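Local coordinates for hypothetical protein (Parabacteroides merdae, PDB 4OO3) that is a putative oxidoreductase that probably binds NAD(P) through a Rossmann-type domain and carries a second, sheet-based C-terminal domain, at residues M158-V169 with S362-V373; K283-V291 with A299-Y307. All blocks are in the same frame, centred on the assembly; numbering follows the deposited sequence.

Contact 1 (M158-V169 with S362-V373); sequences MLQRELSTIPAV and SMEKVSAEYPGV
Y370 and L159 meet because each first torsion sets CG beside its own backbone N: chi1 of -53° turns the tyrosine ring toward helix 158-164, and the like torsion in L159 lets CD2 reach over one face of that ring. The methyl stands 3.8 Å from the centroid of the Y370 ring, 25° off the normal, a CH-pi contact displaced toward the rim. E162 CG lies at the ring edge, in its plane, while selenomethionine M158, bent at chi3, lays CE 3.7 Å from Y370 OH, with its CB also against that oxygen. Beyond the ring, aliphatic branches pack between the helices, which run roughly antiparallel (141° between directions, closest axis approach 11.1 Å). V366 CG2 meets I166 CD1 at 3.7 Å and touches L163 CD2 as well; L159 CD1 reaches V373 CG1. Farther along, S362 is wedged among I166, A168 and V169. Its CB sits a tight 3.4 Å from V169 CG2, and its OG turns back to D358 O of its own helix for a hydrogen bond, lying against methyls across the contact. Above this apolar floor the chain of K365, bent at chi2 and chi4, comes from the opposite direction to E162, and NZ bridges the carboxylate, 2.9 Å from E162 OE1 and 3.3 Å from E162 OE2. Both hydrogen bonds are weak. E369 OE1 approaches E162 OE2 to 4.2 Å. The inner side of helix 155-164 packs on strand 341-346, which places it between the C-terminal domain sheet and helix 352-369. Adhesion here is thus mainly apolar, with one weakly bonded salt bridge at the border, where the lysine probably offsets part of the repulsion between E162 and E369.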
loop_
_atom_site.group_PDB
_atom_site.type_symbol
_atom_site.label_atom_id
_atom_site.label_comp_id
_atom_site.label_asym_id
_atom_site.label_seq_id
_atom_site.Cartn_x
_atom_site.Cartn_y
_atom_site.Cartn_z
HETATM N N MSE A 158 12.118 7.104 -1.666
HETATM C CA MSE A 158 13.399 6.750 -1.061
HETATM C C MSE A 158 14.285 7.958 -0.968
HETATM O O MSE A 158 15.027 8.107 0.002
HETATM C CB MSE A 158 14.121 5.646 -1.836
HETATM C CG MSE A 158 13.376 4.328 -1.678
HETATM SE SE MSE A 158 14.175 2.947 -2.828
HETATM C CE MSE A 158 15.680 2.501 -1.651
ATOM N N LEU A 159 14.221 8.837 -1.964
ATOM C CA LEU A 159 15.064 10.038 -1.951
ATOM C C LEU A 159 14.551 11.067 -0.948
ATOM O O LEU A 159 15.330 11.789 -0.330
ATOM C CB LEU A 159 15.182 10.640 -3.358
ATOM C CG LEU A 159 16.022 9.802 -4.325
ATOM C CD1 LEU A 159 15.890 10.284 -5.760
ATOM C CD2 LEU A 159 17.482 9.802 -3.905
ATOM N N GLN A 160 13.237 11.115 -0.781
ATOM C CA GLN A 160 12.612 12.003 0.184
ATOM C C GLN A 160 13.077 11.624 1.592
ATOM O O GLN A 160 13.547 12.473 2.349
ATOM C CB GLN A 160 11.092 11.908 0.072
ATOM C CG GLN A 160 10.383 13.245 0.092
ATOM C CD GLN A 160 8.881 13.098 0.138
ATOM O OE1 GLN A 160 8.352 11.991 0.134
ATOM N NE2 GLN A 160 8.185 14.217 0.189
ATOM N N ARG A 161 12.963 10.341 1.927
ATOM C CA ARG A 161 13.470 9.808 3.197
ATOM C C ARG A 161 14.943 10.165 3.410
ATOM O O ARG A 161 15.317 10.626 4.491
ATOM C CB ARG A 161 13.285 8.284 3.239
ATOM C CG ARG A 161 13.810 7.566 4.483
ATOM C CD ARG A 161 13.315 6.127 4.466
ATOM N NE ARG A 161 14.118 5.195 5.261
ATOM C CZ ARG A 161 13.696 4.518 6.334
ATOM N NH1 ARG A 161 12.463 4.648 6.812
ATOM N NH2 ARG A 161 14.527 3.693 6.950
ATOM N N GLU A 162 15.764 9.952 2.382
ATOM C CA GLU A 162 17.204 10.213 2.477
ATOM C C GLU A 162 17.508 11.674 2.734
ATOM O O GLU A 162 18.270 11.997 3.644
ATOM C CB GLU A 162 17.953 9.746 1.224
ATOM C CG GLU A 162 18.880 8.566 1.487
ATOM C CD GLU A 162 20.132 8.959 2.248
ATOM O OE1 GLU A 162 20.728 10.012 1.935
ATOM O OE2 GLU A 162 20.530 8.207 3.158
ATOM N N LEU A 163 16.897 12.547 1.932
ATOM C CA LEU A 163 17.127 13.983 2.035
ATOM C C LEU A 163 16.651 14.563 3.368
ATOM O O LEU A 163 17.280 15.478 3.904
ATOM C CB LEU A 163 16.457 14.715 0.871
ATOM C CG LEU A 163 17.061 14.482 -0.519
ATOM C CD1 LEU A 163 16.269 15.264 -1.554
ATOM C CD2 LEU A 163 18.525 14.878 -0.571
ATOM N N SER A 164 15.553 14.027 3.896
ATOM C CA SER A 164 14.981 14.505 5.152
ATOM C C SER A 164 15.872 14.215 6.357
ATOM O O SER A 164 15.773 14.899 7.376
ATOM C CB SER A 164 13.605 13.886 5.384
ATOM O OG SER A 164 13.697 12.516 5.756
ATOM N N THR A 165 16.727 13.199 6.238
ATOM C CA THR A 165 17.695 12.853 7.284
ATOM C C THR A 165 19.016 13.628 7.194
ATOM O O THR A 165 19.909 13.401 8.007
ATOM C CB THR A 165 18.039 11.353 7.256
ATOM O OG1 THR A 165 18.567 11.014 5.971
ATOM C CG2 THR A 165 16.809 10.505 7.540
ATOM N N ILE A 166 19.143 14.534 6.223
ATOM C CA ILE A 166 20.355 15.349 6.071
ATOM C C ILE A 166 20.079 16.783 6.547
ATOM O O ILE A 166 19.480 17.574 5.819
ATOM C CB ILE A 166 20.860 15.357 4.611
ATOM C CG1 ILE A 166 21.042 13.921 4.110
ATOM C CG2 ILE A 166 22.181 16.106 4.513
ATOM C CD1 ILE A 166 21.384 13.805 2.638
ATOM N N PRO A 167 20.514 17.120 7.774
ATOM C CA PRO A 167 20.225 18.429 8.366
ATOM C C PRO A 167 20.632 19.632 7.505
ATOM O O PRO A 167 19.934 20.655 7.501
ATOM C CB PRO A 167 21.040 18.416 9.657
ATOM C CG PRO A 167 21.178 16.980 10.012
ATOM C CD PRO A 167 21.225 16.236 8.716
ATOM N N ALA A 168 21.755 19.504 6.798
ATOM C CA ALA A 168 22.217 20.552 5.894
ATOM C C ALA A 168 21.195 20.849 4.799
ATOM O O ALA A 168 21.062 21.990 4.354
ATOM C CB ALA A 168 23.550 20.157 5.280
ATOM N N VAL A 169 20.470 19.819 4.374
ATOM C CA VAL A 169 19.455 19.964 3.331
ATOM C C VAL A 169 18.081 20.346 3.901
ATOM O O VAL A 169 17.498 21.345 3.495
ATOM C CB VAL A 169 19.331 18.653 2.521
ATOM C CG1 VAL A 169 18.282 18.786 1.433
ATOM C CG2 VAL A 169 20.678 18.277 1.922
ATOM N N SER A 362 26.088 18.056 0.225
ATOM C CA SER A 362 25.220 16.943 0.621
ATOM C C SER A 362 24.916 15.976 -0.520
ATOM O O SER A 362 24.768 14.776 -0.292
ATOM C CB SER A 362 23.899 17.462 1.191
ATOM O OG SER A 362 24.113 18.228 2.358
HETATM N N MSE A 363 24.819 16.496 -1.742
HETATM C CA MSE A 363 24.463 15.662 -2.895
HETATM C C MSE A 363 25.558 14.687 -3.245
HETATM O O MSE A 363 25.287 13.638 -3.833
HETATM C CB MSE A 363 24.114 16.513 -4.112
HETATM C CG MSE A 363 22.729 17.144 -3.996
HETATM SE SE MSE A 363 21.294 15.823 -3.676
HETATM C CE MSE A 363 21.431 14.801 -5.357
ATOM N N GLU A 364 26.799 15.005 -2.886
ATOM C CA GLU A 364 27.890 14.044 -3.030
ATOM C C GLU A 364 27.551 12.745 -2.285
ATOM O O GLU A 364 27.652 11.653 -2.843
ATOM C CB GLU A 364 29.199 14.640 -2.513
ATOM C CG GLU A 364 29.716 15.792 -3.363
ATOM C CD GLU A 364 30.931 16.481 -2.770
ATOM O OE1 GLU A 364 31.432 16.037 -1.713
ATOM O OE2 GLU A 364 31.385 17.479 -3.369
ATOM N N LYS A 365 27.131 12.884 -1.032
ATOM C CA LYS A 365 26.699 11.750 -0.212
ATOM C C LYS A 365 25.510 11.009 -0.857
ATOM O O LYS A 365 25.494 9.780 -0.900
ATOM C CB LYS A 365 26.398 12.235 1.226
ATOM C CG LYS A 365 25.201 11.621 1.957
ATOM C CD LYS A 365 25.444 10.191 2.431
ATOM C CE LYS A 365 24.575 9.842 3.635
ATOM N NZ LYS A 365 23.152 10.257 3.469
ATOM N N VAL A 366 24.544 11.763 -1.380
ATOM C CA VAL A 366 23.333 11.196 -1.995
ATOM C C VAL A 366 23.633 10.454 -3.306
ATOM O O VAL A 366 23.026 9.428 -3.592
ATOM C CB VAL A 366 22.273 12.297 -2.250
ATOM C CG1 VAL A 366 21.055 11.738 -2.973
ATOM C CG2 VAL A 366 21.855 12.941 -0.933
ATOM N N SER A 367 24.561 10.989 -4.093
ATOM C CA SER A 367 25.005 10.360 -5.342
ATOM C C SER A 367 25.689 9.025 -5.095
ATOM O O SER A 367 25.590 8.117 -5.914
ATOM C CB SER A 367 25.982 11.276 -6.086
ATOM O OG SER A 367 25.391 12.530 -6.354
ATOM N N ALA A 368 26.401 8.923 -3.975
ATOM C CA ALA A 368 26.996 7.657 -3.559
ATOM C C ALA A 368 25.903 6.609 -3.362
ATOM O O ALA A 368 26.003 5.503 -3.886
ATOM C CB ALA A 368 27.802 7.837 -2.277
ATOM N N GLU A 369 24.859 6.977 -2.625
ATOM C CA GLU A 369 23.727 6.086 -2.368
ATOM C C GLU A 369 22.991 5.746 -3.668
ATOM O O GLU A 369 22.678 4.590 -3.921
ATOM C CB GLU A 369 22.720 6.729 -1.402
ATOM C CG GLU A 369 23.267 7.231 -0.072
ATOM C CD GLU A 369 23.620 6.112 0.881
ATOM O OE1 GLU A 369 22.735 5.273 1.166
ATOM O OE2 GLU A 369 24.779 6.088 1.347
ATOM N N TYR A 370 22.718 6.765 -4.485
ATOM C CA TYR A 370 21.936 6.601 -5.715
ATOM C C TYR A 370 22.672 7.215 -6.897
ATOM O O TYR A 370 22.414 8.360 -7.266
ATOM C CB TYR A 370 20.554 7.257 -5.568
ATOM C CG TYR A 370 19.781 6.801 -4.355
ATOM C CD1 TYR A 370 19.926 7.451 -3.136
ATOM C CD2 TYR A 370 18.906 5.719 -4.424
ATOM C CE1 TYR A 370 19.225 7.043 -2.013
ATOM C CE2 TYR A 370 18.198 5.300 -3.307
ATOM C CZ TYR A 370 18.361 5.967 -2.102
ATOM O OH TYR A 370 17.667 5.560 -0.989
ATOM N N PRO A 371 23.603 6.458 -7.495
ATOM C CA PRO A 371 24.401 6.940 -8.624
ATOM C C PRO A 371 23.554 7.565 -9.725
ATOM O O PRO A 371 22.441 7.113 -9.981
ATOM C CB PRO A 371 25.071 5.673 -9.137
ATOM C CG PRO A 371 25.182 4.792 -7.946
ATOM C CD PRO A 371 24.018 5.112 -7.059
ATOM N N GLY A 372 24.080 8.609 -10.355
ATOM C CA GLY A 372 23.371 9.318 -11.419
ATOM C C GLY A 372 22.474 10.440 -10.920
ATOM O O GLY A 372 22.172 11.370 -11.664
ATOM N N VAL A 373 22.048 10.364 -9.662
ATOM C CA VAL A 373 21.110 11.331 -9.113
ATOM C C VAL A 373 21.818 12.663 -8.858
ATOM O O VAL A 373 22.788 12.725 -8.096
ATOM C CB VAL A 373 20.444 10.801 -7.819
ATOM C CG1 VAL A 373 19.542 11.854 -7.193
ATOM C CG2 VAL A 373 19.642 9.539 -8.118
#

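Contact 2 (K283-V291 with A299-Y307); sequences KVYCNGDIV and AKVSVIWNY
The W305 indole presents its edge to C286, whose carbonyl O lies near the ring plane, 3.2 Å from W305 CD1; outside the hairpin its ring meets that of H189, the planes about 30° apart. C286 SG packs on W305 CB at 3.7 Å. The amide of N287 is the other flat group: OD1 accepts W305 N at 2.8 Å, the donor tilted 21° from the amide plane, and so continues with a side chain the backbone pairing of the antiparallel strands. ND2 is bound to W251 O and T253 OG1. With an alanine in place of N287, W305 N would probably lose its acceptor, and W251 O and T253 OG1 the amide donor that links the hairpin to strand 243-255. Next come two hydrogen-bonded pairs, G288 with V303 and I290 with V301; the I290 N to V301 O bond is 2.7 Å long. Between them D289 faces S302, a non-hydrogen-bonded pair with CB atoms 3.6 Å apart. I290 and V301 run alongside each other on one face, V301 CG2 against I290 CB and CG1, whereas on the other face V291 CG2 presses on K300 CD at 3.4 Å. This is a beta hairpin in the large mixed sheet: strand 282-294 is flanked by strand 243-255, and strand 297-306 by the parallel strand 183-190, while V301 and V303 pack against helix 220-231.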
loop_
_atom_site.group_PDB
_atom_site.type_symbol
_atom_site.label_atom_id
_atom_site.label_comp_id
_atom_site.label_asym_id
_atom_site.label_seq_id
_atom_site.Cartn_x
_atom_site.Cartn_y
_atom_site.Cartn_z
ATOM N N LYS A 283 -23.498 5.210 -5.074
ATOM C CA LYS A 283 -22.690 6.148 -4.291
ATOM C C LYS A 283 -21.732 5.374 -3.398
ATOM O O LYS A 283 -22.160 4.722 -2.443
ATOM C CB LYS A 283 -23.583 7.016 -3.408
ATOM C CG LYS A 283 -24.645 7.789 -4.156
ATOM C CD LYS A 283 -24.115 9.103 -4.695
ATOM C CE LYS A 283 -25.245 9.946 -5.263
ATOM N NZ LYS A 283 -25.049 11.384 -4.947
ATOM N N VAL A 284 -20.439 5.459 -3.702
ATOM C CA VAL A 284 -19.422 4.661 -3.026
ATOM C C VAL A 284 -18.566 5.586 -2.187
ATOM O O VAL A 284 -18.041 6.567 -2.713
ATOM C CB VAL A 284 -18.524 3.945 -4.053
ATOM C CG1 VAL A 284 -17.442 3.113 -3.366
ATOM C CG2 VAL A 284 -19.369 3.076 -4.963
ATOM N N TYR A 285 -18.422 5.271 -0.897
ATOM C CA TYR A 285 -17.559 6.041 0.010
ATOM C C TYR A 285 -16.094 5.639 -0.144
ATOM O O TYR A 285 -15.456 5.171 0.801
ATOM C CB TYR A 285 -18.008 5.890 1.469
ATOM C CG TYR A 285 -19.128 6.819 1.886
ATOM C CD1 TYR A 285 -20.467 6.444 1.744
ATOM C CD2 TYR A 285 -18.849 8.070 2.436
ATOM C CE1 TYR A 285 -21.493 7.289 2.133
ATOM C CE2 TYR A 285 -19.870 8.924 2.829
ATOM C CZ TYR A 285 -21.187 8.527 2.675
ATOM O OH TYR A 285 -22.199 9.368 3.058
ATOM N N CYS A 286 -15.572 5.855 -1.350
ATOM C CA CYS A 286 -14.194 5.524 -1.707
ATOM C C CYS A 286 -13.260 6.736 -1.609
ATOM O O CYS A 286 -12.150 6.698 -2.113
ATOM C CB CYS A 286 -14.145 4.942 -3.133
ATOM S SG CYS A 286 -14.940 5.958 -4.406
ATOM N N ASN A 287 -13.708 7.808 -0.964
ATOM C CA ASN A 287 -12.883 8.998 -0.783
ATOM C C ASN A 287 -12.790 9.325 0.694
ATOM O O ASN A 287 -13.735 9.095 1.441
ATOM C CB ASN A 287 -13.486 10.191 -1.518
ATOM C CG ASN A 287 -13.842 9.877 -2.950
ATOM O OD1 ASN A 287 -12.977 9.811 -3.813
ATOM N ND2 ASN A 287 -15.122 9.693 -3.212
ATOM N N GLY A 288 -11.648 9.842 1.122
ATOM C CA GLY A 288 -11.516 10.312 2.491
ATOM C C GLY A 288 -10.205 11.029 2.737
ATOM O O GLY A 288 -9.290 10.951 1.923
ATOM N N ASP A 289 -10.126 11.746 3.854
ATOM C CA ASP A 289 -8.870 12.327 4.291
ATOM C C ASP A 289 -8.739 12.297 5.805
ATOM O O ASP A 289 -9.717 12.103 6.520
ATOM C CB ASP A 289 -8.665 13.743 3.729
ATOM C CG ASP A 289 -9.747 14.725 4.142
ATOM O OD1 ASP A 289 -10.467 14.488 5.131
ATOM O OD2 ASP A 289 -9.857 15.768 3.469
ATOM N N ILE A 290 -7.508 12.452 6.282
ATOM C CA ILE A 290 -7.213 12.383 7.708
ATOM C C ILE A 290 -6.210 13.466 8.057
ATOM O O ILE A 290 -5.199 13.619 7.364
ATOM C CB ILE A 290 -6.589 11.026 8.119
ATOM C CG1 ILE A 290 -7.258 9.863 7.372
ATOM C CG2 ILE A 290 -6.660 10.848 9.639
ATOM C CD1 ILE A 290 -6.668 8.496 7.673
ATOM N N VAL A 291 -6.509 14.222 9.112
ATOM C CA VAL A 291 -5.518 15.059 9.766
ATOM C C VAL A 291 -5.261 14.459 11.139
ATOM O O VAL A 291 -6.193 14.182 11.890
ATOM C CB VAL A 291 -5.967 16.527 9.897
ATOM C CG1 VAL A 291 -4.909 17.347 10.626
ATOM C CG2 VAL A 291 -6.204 17.120 8.527
ATOM N N ALA A 299 0.149 15.746 10.413
ATOM C CA ALA A 299 0.173 15.179 9.080
ATOM C C ALA A 299 -1.231 15.211 8.491
ATOM O O ALA A 299 -2.217 15.173 9.224
ATOM C CB ALA A 299 0.699 13.754 9.126
ATOM N N LYS A 300 -1.313 15.294 7.168
ATOM C CA LYS A 300 -2.592 15.254 6.464
ATOM C C LYS A 300 -2.473 14.283 5.301
ATOM O O LYS A 300 -1.588 14.429 4.462
ATOM C CB LYS A 300 -2.958 16.647 5.951
ATOM C CG LYS A 300 -4.023 16.695 4.849
ATOM C CD LYS A 300 -5.307 17.377 5.293
ATOM C CE LYS A 300 -6.264 17.625 4.136
ATOM N NZ LYS A 300 -5.694 18.550 3.117
ATOM N N VAL A 301 -3.359 13.295 5.243
ATOM C CA VAL A 301 -3.396 12.398 4.094
ATOM C C VAL A 301 -4.777 12.393 3.468
ATOM O O VAL A 301 -5.783 12.525 4.165
ATOM C CB VAL A 301 -2.970 10.960 4.444
ATOM C CG1 VAL A 301 -1.580 10.957 5.060
ATOM C CG2 VAL A 301 -3.975 10.296 5.370
ATOM N N SER A 302 -4.813 12.223 2.150
ATOM C CA SER A 302 -6.052 12.316 1.404
ATOM C C SER A 302 -6.044 11.401 0.171
ATOM O O SER A 302 -5.020 11.250 -0.505
ATOM C CB SER A 302 -6.266 13.771 0.985
ATOM O OG SER A 302 -7.374 13.892 0.123
ATOM N N VAL A 303 -7.201 10.801 -0.110
ATOM C CA VAL A 303 -7.358 9.900 -1.246
ATOM C C VAL A 303 -8.692 10.163 -1.933
ATOM O O VAL A 303 -9.733 10.169 -1.287
ATOM C CB VAL A 303 -7.304 8.415 -0.826
ATOM C CG1 VAL A 303 -7.524 7.520 -2.038
ATOM C CG2 VAL A 303 -5.968 8.083 -0.166
ATOM N N ILE A 304 -8.639 10.386 -3.244
ATOM C CA ILE A 304 -9.823 10.494 -4.073
ATOM C C ILE A 304 -9.791 9.397 -5.144
ATOM O O ILE A 304 -8.758 9.153 -5.766
ATOM C CB ILE A 304 -9.921 11.884 -4.736
ATOM C CG1 ILE A 304 -10.164 12.952 -3.658
ATOM C CG2 ILE A 304 -11.023 11.901 -5.793
ATOM C CD1 ILE A 304 -10.201 14.380 -4.157
ATOM N N TRP A 305 -10.931 8.740 -5.335
ATOM C CA TRP A 305 -11.124 7.783 -6.407
ATOM C C TRP A 305 -12.174 8.320 -7.371
ATOM O O TRP A 305 -13.367 8.354 -7.060
ATOM C CB TRP A 305 -11.568 6.428 -5.846
ATOM C CG TRP A 305 -10.429 5.590 -5.318
ATOM C CD1 TRP A 305 -9.928 5.589 -4.052
ATOM C CD2 TRP A 305 -9.658 4.641 -6.056
ATOM N NE1 TRP A 305 -8.888 4.695 -3.951
ATOM C CE2 TRP A 305 -8.700 4.104 -5.172
ATOM C CE3 TRP A 305 -9.673 4.201 -7.385
ATOM C CZ2 TRP A 305 -7.777 3.138 -5.569
ATOM C CZ3 TRP A 305 -8.753 3.246 -7.779
ATOM C CH2 TRP A 305 -7.818 2.723 -6.875
ATOM N N ASN A 306 -11.728 8.761 -8.537
ATOM C CA ASN A 306 -12.648 9.109 -9.600
ATOM C C ASN A 306 -12.852 7.899 -10.505
ATOM O O ASN A 306 -12.153 6.892 -10.369
ATOM C CB ASN A 306 -12.145 10.330 -10.370
ATOM C CG ASN A 306 -12.218 11.601 -9.544
ATOM O OD1 ASN A 306 -13.179 11.825 -8.804
ATOM N ND2 ASN A 306 -11.202 12.442 -9.666
ATOM N N TYR A 307 -13.821 7.989 -11.410
ATOM C CA TYR A 307 -14.129 6.864 -12.277
ATOM C C TYR A 307 -13.005 6.626 -13.274
ATOM O O TYR A 307 -12.403 5.558 -13.303
ATOM C CB TYR A 307 -15.452 7.047 -13.026
ATOM C CG TYR A 307 -15.727 5.845 -13.896
ATOM C CD1 TYR A 307 -15.979 4.605 -13.320
ATOM C CD2 TYR A 307 -15.664 5.924 -15.283
ATOM C CE1 TYR A 307 -16.192 3.485 -14.093
ATOM C CE2 TYR A 307 -15.882 4.805 -16.067
ATOM C CZ TYR A 307 -16.145 3.589 -15.462
ATOM O OH TYR A 307 -16.358 2.462 -16.216
#

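Both contacts lie in the region assigned to the putative oxidoreductase C-terminal domain family, yet they have no helix or strand in common and do not touch: their centres are 31 Å apart, their nearest atoms about 11 Å. Contact 2 is local and buried, pairing neighbouring strands of the mixed sheet through backbone hydrogen bonds, with an asparagine side chain extending the pattern. Contact 1 is only partly buried and lies farther out, about 24 Å from the chain centre against 14 Å. It brings together helices distant in sequence by side chains alone, aliphatic and aromatic within and charged at its outer edge. In sequence, the whole hairpin falls between the two helical segments of contact 1.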